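Local atomic coordinates of periplasmic aliphatic sulphonates-binding protein (Escherichia coli, PDB entry 2X26), a protein that probably captures aliphatic sulfonates in the periplasm as the binding protein of an ABC-type uptake system. Residues L215-R220 / R245-I250. Residues are numbered along the deposited sequence; the frame is centred on the assembly and turned at random.
Sequences LTRSQR and RPPTTI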
loop_
_atom_site.group_PDB
_atom_site.type_symbol
_atom_site.label_atom_id
_atom_site.label_comp_id
_atom_site.label_asym_id
_atom_site.label_seq_id
_atom_site.Cartn_x
_atom_site.Cartn_y
_atom_site.Cartn_z
ATOM N N LEU A 215 -8.407 -15.447 0.473
ATOM C CA LEU A 215 -8.490 -16.351 1.627
ATOM C C LEU A 215 -9.040 -15.640 2.833
ATOM O O LEU A 215 -9.607 -16.302 3.702
ATOM C CB LEU A 215 -7.116 -16.988 1.953
ATOM C CG LEU A 215 -6.527 -17.828 0.804
ATOM C CD1 LEU A 215 -5.108 -18.284 1.176
ATOM C CD2 LEU A 215 -7.394 -19.048 0.402
ATOM N N THR A 216 -8.849 -14.310 2.942
ATOM C CA THR A 216 -9.414 -13.584 4.081
ATOM C C THR A 216 -10.942 -13.641 4.065
ATOM O O THR A 216 -11.569 -13.434 5.108
ATOM C CB THR A 216 -8.983 -12.095 4.185
ATOM O OG1 THR A 216 -9.509 -11.359 3.073
ATOM C CG2 THR A 216 -7.469 -11.976 4.264
ATOM N N ARG A 217 -11.551 -13.914 2.903
ATOM C CA ARG A 217 -13.008 -14.112 2.848
ATOM C C ARG A 217 -13.380 -15.589 2.890
ATOM O O ARG A 217 -14.312 -15.997 3.608
ATOM C CB ARG A 217 -13.623 -13.448 1.612
ATOM C CG ARG A 217 -15.136 -13.582 1.535
ATOM C CD ARG A 217 -15.689 -12.988 0.246
ATOM N NE ARG A 217 -17.154 -12.958 0.232
ATOM C CZ ARG A 217 -17.861 -12.110 -0.512
ATOM N NH1 ARG A 217 -17.231 -11.229 -1.282
ATOM N NH2 ARG A 217 -19.189 -12.129 -0.486
ATOM N N SER A 218 -12.671 -16.423 2.132
ATOM C CA SER A 218 -13.089 -17.846 2.035
ATOM C C SER A 218 -12.655 -18.670 3.244
ATOM O O SER A 218 -13.293 -19.659 3.572
ATOM C CB SER A 218 -12.581 -18.488 0.739
ATOM O OG SER A 218 -11.150 -18.443 0.748
ATOM N N GLN A 219 -11.604 -18.213 3.920
ATOM C CA GLN A 219 -11.085 -18.867 5.119
ATOM C C GLN A 219 -10.895 -17.772 6.180
ATOM O O GLN A 219 -9.782 -17.535 6.703
ATOM C CB GLN A 219 -9.768 -19.642 4.831
ATOM C CG GLN A 219 -9.940 -21.022 4.185
ATOM C CD GLN A 219 -8.651 -21.555 3.533
ATOM O OE1 GLN A 219 -7.576 -21.500 4.113
ATOM N NE2 GLN A 219 -8.773 -22.064 2.318
ATOM N N ARG A 220 -11.990 -17.092 6.516
ATOM C CA ARG A 220 -11.897 -15.937 7.438
ATOM C C ARG A 220 -11.381 -16.323 8.830
ATOM O O ARG A 220 -10.542 -15.638 9.389
ATOM C CB ARG A 220 -13.292 -15.254 7.538
ATOM C CG ARG A 220 -13.251 -13.943 8.337
ATOM C CD ARG A 220 -14.623 -13.347 8.369
ATOM N NE ARG A 220 -14.796 -12.392 9.460
ATOM C CZ ARG A 220 -14.604 -11.091 9.333
ATOM N NH1 ARG A 220 -14.157 -10.586 8.162
ATOM N NH2 ARG A 220 -14.819 -10.314 10.383
ATOM N N ARG A 245 -12.292 -3.548 4.661
ATOM C CA ARG A 245 -11.636 -3.705 3.344
ATOM C C ARG A 245 -12.614 -4.149 2.294
ATOM O O ARG A 245 -13.532 -4.965 2.588
ATOM C CB ARG A 245 -10.581 -4.798 3.418
ATOM C CG ARG A 245 -9.446 -4.433 4.385
ATOM C CD ARG A 245 -8.584 -5.661 4.518
ATOM N NE ARG A 245 -7.588 -5.716 3.451
ATOM C CZ ARG A 245 -7.422 -6.698 2.563
ATOM N NH1 ARG A 245 -8.246 -7.760 2.505
ATOM N NH2 ARG A 245 -6.396 -6.573 1.695
ATOM N N PRO A 246 -12.484 -3.597 1.088
ATOM C CA PRO A 246 -13.319 -4.101 0.007
ATOM C C PRO A 246 -12.739 -5.423 -0.522
ATOM O O PRO A 246 -11.607 -5.778 -0.184
ATOM C CB PRO A 246 -13.150 -3.003 -1.075
ATOM C CG PRO A 246 -11.781 -2.558 -0.907
ATOM C CD PRO A 246 -11.532 -2.568 0.610
ATOM N N PRO A 247 -13.492 -6.153 -1.372
ATOM C CA PRO A 247 -12.837 -7.303 -2.010
ATOM C C PRO A 247 -11.608 -6.827 -2.796
ATOM O O PRO A 247 -11.668 -5.784 -3.471
ATOM C CB PRO A 247 -13.933 -7.825 -2.973
ATOM C CG PRO A 247 -15.241 -7.429 -2.273
ATOM C CD PRO A 247 -14.918 -6.033 -1.761
ATOM N N THR A 248 -10.489 -7.528 -2.663
ATOM C CA THR A 248 -9.269 -7.077 -3.289
ATOM C C THR A 248 -9.174 -7.622 -4.691
ATOM O O THR A 248 -9.589 -8.761 -4.956
ATOM C CB THR A 248 -8.088 -7.606 -2.512
ATOM O OG1 THR A 248 -8.047 -6.888 -1.284
ATOM C CG2 THR A 248 -6.734 -7.390 -3.273
ATOM N N THR A 249 -8.705 -6.783 -5.606
ATOM C CA THR A 249 -8.295 -7.215 -6.927
ATOM C C THR A 249 -6.884 -6.630 -7.082
ATOM O O THR A 249 -6.561 -5.657 -6.452
ATOM C CB THR A 249 -9.220 -6.674 -8.034
ATOM O OG1 THR A 249 -9.301 -5.234 -7.962
ATOM C CG2 THR A 249 -10.669 -7.280 -7.897
ATOM N N ILE A 250 -6.035 -7.269 -7.862
ATOM C CA ILE A 250 -4.784 -6.628 -8.297
ATOM C C ILE A 250 -4.815 -6.559 -9.835
ATOM O O ILE A 250 -4.977 -7.590 -10.525
ATOM C CB ILE A 250 -3.542 -7.343 -7.799
ATOM C CG1 ILE A 250 -3.599 -7.398 -6.251
ATOM C CG2 ILE A 250 -2.290 -6.505 -8.204
ATOM C CD1 ILE A 250 -2.729 -8.431 -5.606
HETATM O O HOH W 1 -10.587 -8.769 3.652
#
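The guanidinium of R245 meets T216 with its edge: T216 OG1 lies near the guanidinium plane, 3.9 Å from R245 NH1, and a water in that plane joins the two. This water accepts a bond from R245 NH1 at 2.8 Å and donates one to T216 OG1 at 2.9 Å. The other guanidinium in the contact, that of R217, approaches obliquely; its NH1 at most grazes P247 CG, and because R217 is modelled in two conformers this touch is doubtful.

Arginine suits position 245 because its planar head can serve several partners at once. The bend at chi3 (86°) turns the guanidinium so that NH1 points to the water beside T216, whose side chain that of R245 crosses at roughly a right angle. R245 NH2 forms a salt bridge with D213 OD2, on helix 199-218 three residues before T216, and also hydrogen-bonds a bound glycerol, probably from the crystallisation liquor. Threonine suits the buried helix position: OG1 sits between the backbone N and the carbonyl carbon (chi1 66°), where it hydrogen-bonds D213 O as well as the water, while the side chain packs against I14 and L18 of helix 14-21.

Little surface is shared, 82 Å² in all. Two polar links join helix and loop, the water and the R245-D213 salt bridge, with a weak hydrogen bond from T248 OG1 to D213 OD2 added from the loop. The contact thus ties the last turn of helix 199-218 to the loop between helices 235-243 and 255-270 in a type II periplasmic binding protein fold, whose two alpha/beta domains are each built on a five-stranded mixed sheet.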